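Local coordinates for protein enoyl-CoA hydratase, EchA3 (Mycobacterium ulcerans, PDB 6C7C) that probably acts as a lyase of the enoyl-CoA hydratase/isomerase (crotonase) family in lipid metabolism, at residues K150-P155 and R213-A218; M82-F87 and G228-F233; S6-Y11 and P32-A37. All blocks are in the same frame, centred on the assembly; numbering follows the deposited sequence.

Interaction 1 (K150-P155 and R213-A218); sequences KLRLTP and RARAEA
Leu-151 of helix 143-152 and Ala-218 of helix 204-227 bring their CA atoms to 6.9 Å, at a kink in the latter helix where N of Glu-217 and N of Ala-218 lack their bonds to the preceding turn. The CB of both residues points across the gap, and the two branches of Leu-151 share the apolar work. Its CD1 meets the methyl CB of Ala-218 at 3.8 Å, while CD2 lies 4.1 Å from Arg-215 CG, at the base of a side chain that it crosses at about a right angle. With CG opposite the backbone N (chi1 -171°), the leucine fork reaches outward to both partners. The Arg-215 chain then runs extended from CG to NE, past the leucine, so that its NH2 comes 4.5 Å from NH2 of Arg-152. The two guanidinium groups meet obliquely; this like-charged pair is probably eased by the acceptors around it, a salt bridge from Arg-215 NH2 to Asp-120 and a hydrogen bond from Arg-152 NH2 to Gly-119 O. At the kink, Gln-159 of the second subunit bonds through its amide to both Arg-215 NE and Ala-214 O, tying the bend into the trimer interface. Helices 143-152 and 204-227 thus meet beside the turn that leads from helix 111-116 into strand 121-124, while Arg-215 NH1 also hydrogen-bonds Leu-94 O, on the last residue of helix 76-94.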
loop_
_atom_site.group_PDB
_atom_site.type_symbol
_atom_site.label_atom_id
_atom_site.label_comp_id
_atom_site.label_asym_id
_atom_site.label_seq_id
_atom_site.Cartn_x
_atom_site.Cartn_y
_atom_site.Cartn_z
ATOM N N LYS A 150 7.941 5.019 3.264
ATOM C CA LYS A 150 7.139 4.601 2.116
ATOM C C LYS A 150 7.262 3.100 1.840
ATOM O O LYS A 150 6.352 2.497 1.244
ATOM C CB LYS A 150 7.533 5.404 0.872
ATOM C CG LYS A 150 6.505 5.291 -0.281
ATOM C CD LYS A 150 6.889 6.123 -1.500
ATOM C CE LYS A 150 8.039 5.459 -2.263
ATOM N NZ LYS A 150 8.347 6.146 -3.551
ATOM N N LEU A 151 8.388 2.495 2.222
ATOM C CA LEU A 151 8.598 1.068 2.000
ATOM C C LEU A 151 7.618 0.220 2.797
ATOM O O LEU A 151 7.310 -0.908 2.409
ATOM C CB LEU A 151 10.037 0.706 2.382
ATOM C CG LEU A 151 10.604 -0.672 2.075
ATOM C CD1 LEU A 151 10.487 -0.954 0.587
ATOM C CD2 LEU A 151 12.064 -0.714 2.512
ATOM N N ARG A 152 7.160 0.713 3.930
ATOM C CA ARG A 152 6.393 -0.094 4.869
ATOM C C ARG A 152 4.971 0.402 5.119
ATOM O O ARG A 152 4.098 -0.418 5.395
ATOM C CB ARG A 152 7.115 -0.174 6.219
ATOM C CG ARG A 152 8.589 -0.643 6.159
ATOM C CD ARG A 152 8.782 -1.955 5.399
ATOM N NE ARG A 152 8.451 -3.148 6.172
ATOM C CZ ARG A 152 9.281 -3.732 7.038
ATOM N NH1 ARG A 152 8.916 -4.844 7.676
ATOM N NH2 ARG A 152 10.472 -3.182 7.290
ATOM N N LEU A 153 4.710 1.702 5.071
ATOM C CA LEU A 153 3.379 2.190 5.427
ATOM C C LEU A 153 2.417 2.079 4.251
ATOM O O LEU A 153 2.811 2.212 3.090
ATOM C CB LEU A 153 3.437 3.651 5.879
ATOM C CG LEU A 153 4.363 3.990 7.048
ATOM C CD1 LEU A 153 4.230 5.455 7.431
ATOM C CD2 LEU A 153 4.017 3.117 8.209
ATOM N N THR A 154 1.137 1.866 4.562
ATOM C CA THR A 154 0.104 1.977 3.530
ATOM C C THR A 154 0.142 3.381 2.923
ATOM O O THR A 154 0.609 4.327 3.569
ATOM C CB THR A 154 -1.294 1.734 4.097
ATOM O OG1 THR A 154 -1.643 2.821 4.959
ATOM C CG2 THR A 154 -1.351 0.429 4.876
ATOM N N PRO A 155 -0.329 3.536 1.677
ATOM C CA PRO A 155 -0.333 4.872 1.056
ATOM C C PRO A 155 -0.915 5.981 1.925
ATOM O O PRO A 155 -0.294 7.048 2.042
ATOM C CB PRO A 155 -1.161 4.643 -0.219
ATOM C CG PRO A 155 -0.841 3.194 -0.596
ATOM C CD PRO A 155 -0.719 2.471 0.727
ATOM N N ARG A 213 15.460 -8.147 -3.811
ATOM C CA ARG A 213 14.554 -7.847 -4.915
ATOM C C ARG A 213 13.381 -7.022 -4.419
ATOM O O ARG A 213 12.900 -6.129 -5.124
ATOM C CB ARG A 213 14.061 -9.144 -5.579
ATOM C CG ARG A 213 15.175 -9.890 -6.292
ATOM C CD ARG A 213 14.688 -11.151 -6.971
ATOM N NE ARG A 213 15.791 -11.817 -7.657
ATOM C CZ ARG A 213 15.652 -12.811 -8.528
ATOM N NH1 ARG A 213 14.440 -13.271 -8.852
ATOM N NH2 ARG A 213 16.734 -13.335 -9.087
ATOM N N ALA A 214 12.934 -7.284 -3.196
ATOM C CA ALA A 214 11.813 -6.556 -2.633
ATOM C C ALA A 214 12.185 -5.141 -2.220
ATOM O O ALA A 214 11.281 -4.359 -1.929
ATOM C CB ALA A 214 11.244 -7.301 -1.426
ATOM N N ARG A 215 13.477 -4.793 -2.194
ATOM C CA ARG A 215 13.923 -3.509 -1.662
ATOM C C ARG A 215 14.884 -2.747 -2.564
ATOM O O ARG A 215 15.315 -1.649 -2.180
ATOM C CB ARG A 215 14.592 -3.696 -0.291
ATOM C CG ARG A 215 13.615 -4.144 0.767
ATOM C CD ARG A 215 14.306 -4.604 2.036
ATOM N NE ARG A 215 13.316 -5.220 2.909
ATOM C CZ ARG A 215 13.562 -5.699 4.118
ATOM N NH1 ARG A 215 14.785 -5.636 4.630
ATOM N NH2 ARG A 215 12.576 -6.234 4.817
ATOM N N ALA A 216 15.238 -3.293 -3.735
ATOM C CA ALA A 216 16.313 -2.729 -4.548
ATOM C C ALA A 216 16.117 -1.242 -4.815
ATOM O O ALA A 216 17.021 -0.433 -4.565
ATOM C CB ALA A 216 16.424 -3.495 -5.867
ATOM N N GLU A 217 14.931 -0.862 -5.307
ATOM C CA GLU A 217 14.678 0.539 -5.641
ATOM C C GLU A 217 14.737 1.428 -4.402
ATOM O O GLU A 217 15.354 2.500 -4.424
ATOM C CB GLU A 217 13.315 0.671 -6.323
ATOM C CG GLU A 217 13.169 1.854 -7.267
ATOM C CD GLU A 217 11.742 1.996 -7.800
ATOM O OE1 GLU A 217 10.978 1.005 -7.729
ATOM O OE2 GLU A 217 11.388 3.088 -8.306
ATOM N N ALA A 218 14.130 0.980 -3.302
ATOM C CA ALA A 218 14.114 1.772 -2.082
ATOM C C ALA A 218 15.518 1.960 -1.534
ATOM O O ALA A 218 15.881 3.064 -1.115
ATOM C CB ALA A 218 13.213 1.114 -1.037
#

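Interaction 2 (M82-F87 and G228-F233); sequences MLRGGF and GIEAEF
The short, weakly bonded C-terminal helix 229-233 docks on helix 76-94 through Ile-229, Glu-230 and Phe-233, which face Leu-83, Arg-84 and Phe-87. The axes of the short segments pass 10.6 Å apart at 135°, midway between perpendicular and antiparallel. Ile-229 fills the middle: its CD1 touches the edge of the Phe-87 ring at CD2, 3.8 Å away and near the ring plane, and also packs on CB of Leu-83. Behind it, Ile-229 CG1 rests against CA of Arg-84, where the backbones come nearest, the CA atoms of Arg-84 and Ile-229 being 6.5 Å apart. One turn further along helix 229-233, Phe-233 leans obliquely on the leucine, its CE2 3.5 Å from Leu-83 CD2. At the outer margin the contact turns ionic. Arg-84 NH2 forms a salt bridge with Glu-230 OE2 at 2.7 Å, the oxygen lying at the guanidinium edge with the two planes 30° apart. A water closes a small ring beside it, accepting from Arg-84 NH2 at a short distance and donating to Glu-230 OE1 at 2.7 Å, so both carboxylate oxygens are engaged. The two side chains reach each other by bending, Arg-84 at chi3 (-57°) and Glu-230 at chi2. Arg-84 NH1 holds a second carboxylate, Asp-81, probably restricting rotation of the guanidinium. Glu-232 is shared: OE2 accepts from Tyr-143 N of its own chain and OE1 forms a salt bridge with Arg-213 NH1 of the third subunit. Leu-83 also touches Phe-66, in the loop before helix 68-72 that in crotonases usually supplies an oxyanion-hole N-H. A helical C-terminal region that packs on the core and reaches the trimer interface is found in the crotonase fold, here laid on its own subunit.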
loop_
_atom_site.group_PDB
_atom_site.type_symbol
_atom_site.label_atom_id
_atom_site.label_comp_id
_atom_site.label_asym_id
_atom_site.label_seq_id
_atom_site.Cartn_x
_atom_site.Cartn_y
_atom_site.Cartn_z
ATOM N N MET A 82 25.969 12.881 12.106
ATOM C CA MET A 82 24.997 12.088 12.857
ATOM C C MET A 82 23.852 11.600 11.962
ATOM O O MET A 82 23.472 10.428 12.013
ATOM C CB MET A 82 24.461 12.902 14.034
ATOM C CG MET A 82 23.435 12.164 14.873
ATOM S SD MET A 82 22.840 13.126 16.285
ATOM C CE MET A 82 22.106 14.524 15.453
ATOM N N LEU A 83 23.282 12.476 11.139
ATOM C CA LEU A 83 22.218 12.024 10.242
ATOM C C LEU A 83 22.708 10.965 9.270
ATOM O O LEU A 83 21.983 10.002 8.984
ATOM C CB LEU A 83 21.603 13.189 9.466
ATOM C CG LEU A 83 20.232 13.706 9.930
ATOM C CD1 LEU A 83 20.167 13.916 11.424
ATOM C CD2 LEU A 83 19.865 14.974 9.185
ATOM N N ARG A 84 23.914 11.137 8.721
ATOM C CA ARG A 84 24.404 10.168 7.747
ATOM C C ARG A 84 24.562 8.788 8.372
ATOM O O ARG A 84 24.120 7.784 7.804
ATOM C CB ARG A 84 25.718 10.636 7.133
ATOM C CG ARG A 84 26.267 9.635 6.140
ATOM C CD ARG A 84 27.607 10.055 5.589
ATOM N NE ARG A 84 27.528 11.365 4.953
ATOM C CZ ARG A 84 28.122 12.458 5.422
ATOM N NH1 ARG A 84 28.845 12.400 6.536
ATOM N NH2 ARG A 84 27.995 13.609 4.776
ATOM N N GLY A 85 25.208 8.724 9.534
ATOM C CA GLY A 85 25.417 7.449 10.190
ATOM C C GLY A 85 24.121 6.792 10.611
ATOM O O GLY A 85 24.025 5.564 10.647
ATOM N N GLY A 86 23.123 7.598 10.965
ATOM C CA GLY A 86 21.832 7.040 11.326
ATOM C C GLY A 86 21.128 6.418 10.136
ATOM O O GLY A 86 20.631 5.290 10.207
ATOM N N PHE A 87 21.084 7.138 9.017
ATOM C CA PHE A 87 20.447 6.570 7.838
ATOM C C PHE A 87 21.305 5.469 7.230
ATOM O O PHE A 87 20.764 4.536 6.629
ATOM C CB PHE A 87 20.125 7.691 6.844
ATOM C CG PHE A 87 19.075 8.645 7.355
ATOM C CD1 PHE A 87 17.870 8.164 7.839
ATOM C CD2 PHE A 87 19.317 10.005 7.432
ATOM C CE1 PHE A 87 16.898 9.030 8.339
ATOM C CE2 PHE A 87 18.350 10.875 7.939
ATOM C CZ PHE A 87 17.145 10.381 8.395
ATOM N N GLY A 228 22.926 12.834 -0.296
ATOM C CA GLY A 228 22.434 14.189 -0.317
ATOM C C GLY A 228 22.170 14.772 1.056
ATOM O O GLY A 228 21.434 15.756 1.161
ATOM N N ILE A 229 22.765 14.191 2.109
ATOM C CA ILE A 229 22.496 14.658 3.471
ATOM C C ILE A 229 22.794 16.148 3.595
ATOM O O ILE A 229 22.067 16.885 4.273
ATOM C CB ILE A 229 23.305 13.842 4.500
ATOM C CG1 ILE A 229 22.646 12.500 4.783
ATOM C CG2 ILE A 229 23.440 14.607 5.797
ATOM C CD1 ILE A 229 21.273 12.611 5.397
ATOM N N GLU A 230 23.858 16.616 2.935
ATOM C CA GLU A 230 24.198 18.035 2.984
ATOM C C GLU A 230 23.052 18.898 2.468
ATOM O O GLU A 230 22.798 19.988 2.999
ATOM C CB GLU A 230 25.463 18.303 2.168
ATOM C CG GLU A 230 26.766 17.847 2.810
ATOM C CD GLU A 230 26.946 16.342 2.812
ATOM O OE1 GLU A 230 26.097 15.615 2.230
ATOM O OE2 GLU A 230 27.960 15.885 3.384
ATOM N N ALA A 231 22.344 18.419 1.439
ATOM C CA ALA A 231 21.232 19.180 0.878
ATOM C C ALA A 231 20.106 19.382 1.887
ATOM O O ALA A 231 19.347 20.353 1.778
ATOM C CB ALA A 231 20.697 18.475 -0.369
ATOM N N GLU A 232 19.973 18.484 2.866
ATOM C CA GLU A 232 18.957 18.655 3.901
ATOM C C GLU A 232 19.276 19.808 4.845
ATOM O O GLU A 232 18.364 20.340 5.481
ATOM C CB GLU A 232 18.798 17.366 4.713
ATOM C CG GLU A 232 18.575 16.081 3.899
ATOM C CD GLU A 232 17.124 15.860 3.476
ATOM O OE1 GLU A 232 16.237 16.645 3.893
ATOM O OE2 GLU A 232 16.874 14.874 2.747
ATOM N N PHE A 233 20.543 20.201 4.950
ATOM C CA PHE A 233 20.965 21.336 5.758
ATOM C C PHE A 233 21.177 22.598 4.936
ATOM O O PHE A 233 21.483 23.654 5.506
ATOM C CB PHE A 233 22.256 21.003 6.519
ATOM C CG PHE A 233 22.069 20.012 7.634
ATOM C CD1 PHE A 233 21.861 20.449 8.932
ATOM C CD2 PHE A 233 22.113 18.653 7.391
ATOM C CE1 PHE A 233 21.688 19.552 9.963
ATOM C CE2 PHE A 233 21.942 17.748 8.420
ATOM C CZ PHE A 233 21.729 18.201 9.708
HETATM O O HOH W 1 26.319 13.079 3.057
#

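Interaction 3 (S6-Y11 and P32-A37); sequences SGPVTY and PTMQQA
Pro-8, just before strand 9-13, and Val-9, its first residue, pack against one face of the first turns of helix 32-48, made by Thr-33, Met-34 and Ala-37. Contacts between carbon atoms come first. The methyl CB of Ala-37 points at the strand and sits 3.7 Å from Val-9 CG2; the same methyl lies 4.1 Å from Pro-8 CD, bridging the two neighbours. The adjacent ring atom CG of Pro-8 meets Thr-33 CG2 at 4.2 Å, nearer the protein surface. The thioether contacts form a second group. Met-34 slides past Pro-8 in the opposite direction, its CE reaching Pro-8 CB at 3.8 Å, while SD comes 3.9 Å from Val-9 CG2, with the two side chains crossing nearly at right angles. Two bends, at chi2 (70°) and chi3 (83°), bring the end of the methionine over Pro-8 CB and Val-9 CG2. In Val-9, CG1 anti to the backbone N (chi1 164°) leaves CG2 beside that N, facing Met-34 and Ala-37. Polar bonds serve the flanks: Pro-8 and Thr-10 pair through their backbones with Asp-23 and Arg-21 around the adjacent strand 17-22, and Tyr-11 OH bonds Asp-48, the last residue of the helix. Val-9 continues along that helix onto Leu-38 and Ala-41. A helix laid across the antiparallel hairpin of strands 9-13 and 17-22 makes the beta-beta-alpha unit that opens the crotonase fold.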
loop_
_atom_site.group_PDB
_atom_site.type_symbol
_atom_site.label_atom_id
_atom_site.label_comp_id
_atom_site.label_asym_id
_atom_site.label_seq_id
_atom_site.Cartn_x
_atom_site.Cartn_y
_atom_site.Cartn_z
ATOM N N SER A 6 29.380 2.557 31.065
ATOM C CA SER A 6 29.629 1.435 30.164
ATOM C C SER A 6 28.838 1.642 28.875
ATOM O O SER A 6 28.023 2.560 28.762
ATOM C CB SER A 6 29.267 0.096 30.818
ATOM O OG SER A 6 27.866 -0.055 30.961
ATOM N N GLY A 7 29.089 0.776 27.899
ATOM C CA GLY A 7 28.523 0.939 26.583
ATOM C C GLY A 7 27.010 0.833 26.574
ATOM O O GLY A 7 26.396 0.146 27.394
ATOM N N PRO A 8 26.380 1.501 25.607
ATOM C CA PRO A 8 24.913 1.531 25.553
ATOM C C PRO A 8 24.268 0.341 24.854
ATOM O O PRO A 8 23.035 0.314 24.757
ATOM C CB PRO A 8 24.626 2.839 24.804
ATOM C CG PRO A 8 25.809 3.030 23.924
ATOM C CD PRO A 8 27.004 2.398 24.619
ATOM N N VAL A 9 25.046 -0.642 24.393
ATOM C CA VAL A 9 24.532 -1.810 23.677
ATOM C C VAL A 9 25.029 -3.084 24.354
ATOM O O VAL A 9 26.227 -3.230 24.625
ATOM C CB VAL A 9 24.963 -1.814 22.196
ATOM C CG1 VAL A 9 24.750 -3.182 21.597
ATOM C CG2 VAL A 9 24.200 -0.782 21.383
ATOM N N THR A 10 24.118 -4.024 24.573
ATOM C CA THR A 10 24.448 -5.367 25.015
ATOM C C THR A 10 24.206 -6.319 23.850
ATOM O O THR A 10 23.130 -6.301 23.236
ATOM C CB THR A 10 23.597 -5.779 26.220
ATOM O OG1 THR A 10 23.790 -4.847 27.287
ATOM C CG2 THR A 10 23.995 -7.152 26.706
ATOM N N TYR A 11 25.194 -7.160 23.559
ATOM C CA TYR A 11 25.100 -8.148 22.494
ATOM C C TYR A 11 25.210 -9.537 23.106
ATOM O O TYR A 11 26.167 -9.819 23.828
ATOM C CB TYR A 11 26.203 -7.960 21.443
ATOM C CG TYR A 11 26.283 -9.101 20.418
ATOM C CD1 TYR A 11 25.274 -9.293 19.490
ATOM C CD2 TYR A 11 27.385 -9.956 20.376
ATOM C CE1 TYR A 11 25.348 -10.324 18.544
ATOM C CE2 TYR A 11 27.469 -10.971 19.463
ATOM C CZ TYR A 11 26.452 -11.151 18.546
ATOM O OH TYR A 11 26.547 -12.166 17.635
ATOM N N PRO A 32 26.394 9.721 18.213
ATOM C CA PRO A 32 27.594 9.029 17.698
ATOM C C PRO A 32 27.972 7.788 18.489
ATOM O O PRO A 32 28.322 6.755 17.896
ATOM C CB PRO A 32 28.683 10.112 17.781
ATOM C CG PRO A 32 27.931 11.405 17.802
ATOM C CD PRO A 32 26.651 11.132 18.519
ATOM N N THR A 33 27.883 7.851 19.816
ATOM C CA THR A 33 28.214 6.694 20.639
ATOM C C THR A 33 27.267 5.521 20.372
ATOM O O THR A 33 27.717 4.383 20.185
ATOM C CB THR A 33 28.193 7.089 22.112
ATOM O OG1 THR A 33 29.068 8.204 22.308
ATOM C CG2 THR A 33 28.657 5.938 22.973
ATOM N N MET A 34 25.947 5.767 20.361
ATOM C CA MET A 34 25.012 4.665 20.127
ATOM C C MET A 34 25.204 4.077 18.738
ATOM O O MET A 34 25.160 2.854 18.558
ATOM C CB MET A 34 23.559 5.122 20.304
ATOM C CG MET A 34 22.530 3.988 20.081
ATOM S SD MET A 34 22.561 2.727 21.390
ATOM C CE MET A 34 21.529 3.492 22.653
ATOM N N GLN A 35 25.444 4.936 17.744
ATOM C CA GLN A 35 25.628 4.443 16.387
ATOM C C GLN A 35 26.869 3.561 16.304
ATOM O O GLN A 35 26.843 2.488 15.689
ATOM C CB GLN A 35 25.727 5.624 15.418
ATOM C CG GLN A 35 24.405 6.383 15.205
ATOM C CD GLN A 35 24.529 7.504 14.186
ATOM O OE1 GLN A 35 25.421 7.490 13.344
ATOM N NE2 GLN A 35 23.660 8.520 14.299
ATOM N N GLN A 36 27.960 3.993 16.937
ATOM C CA GLN A 36 29.187 3.204 16.936
ATOM C C GLN A 36 28.970 1.844 17.599
ATOM O O GLN A 36 29.420 0.814 17.089
ATOM C CB GLN A 36 30.293 3.990 17.655
ATOM C CG GLN A 36 31.566 3.229 17.806
ATOM C CD GLN A 36 32.700 4.061 18.439
ATOM O OE1 GLN A 36 32.774 5.276 18.269
ATOM N NE2 GLN A 36 33.577 3.389 19.171
ATOM N N ALA A 37 28.291 1.830 18.749
ATOM C CA ALA A 37 28.058 0.584 19.475
ATOM C C ALA A 37 27.138 -0.341 18.705
ATOM O O ALA A 37 27.305 -1.567 18.747
ATOM C CB ALA A 37 27.466 0.879 20.855
#

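Overall arrangement
Interactions 2 and 3 touch directly, though their centres lie 20 Å apart: Gln-35 of helix 32-48 sends NE2 to Met-82 O at 3.0 Å, a probable hydrogen bond. Phe-66, in the loop that in crotonases usually supplies an oxyanion-hole N-H, is touched by Leu-83 of interaction 2 and Gln-35 of interaction 3. Interaction 1 is also 20 Å from interaction 2 between centres, nested within the chain loop that interaction 2 closes; helix 204-227 leads straight into helix 229-233. Interactions 1 and 3 occupy opposite sides of the chain's centre, 28 Å apart between centres. Across subunits, Arg-213 and Glu-232 pair, joining 213-218 of one copy to 228-233 of another.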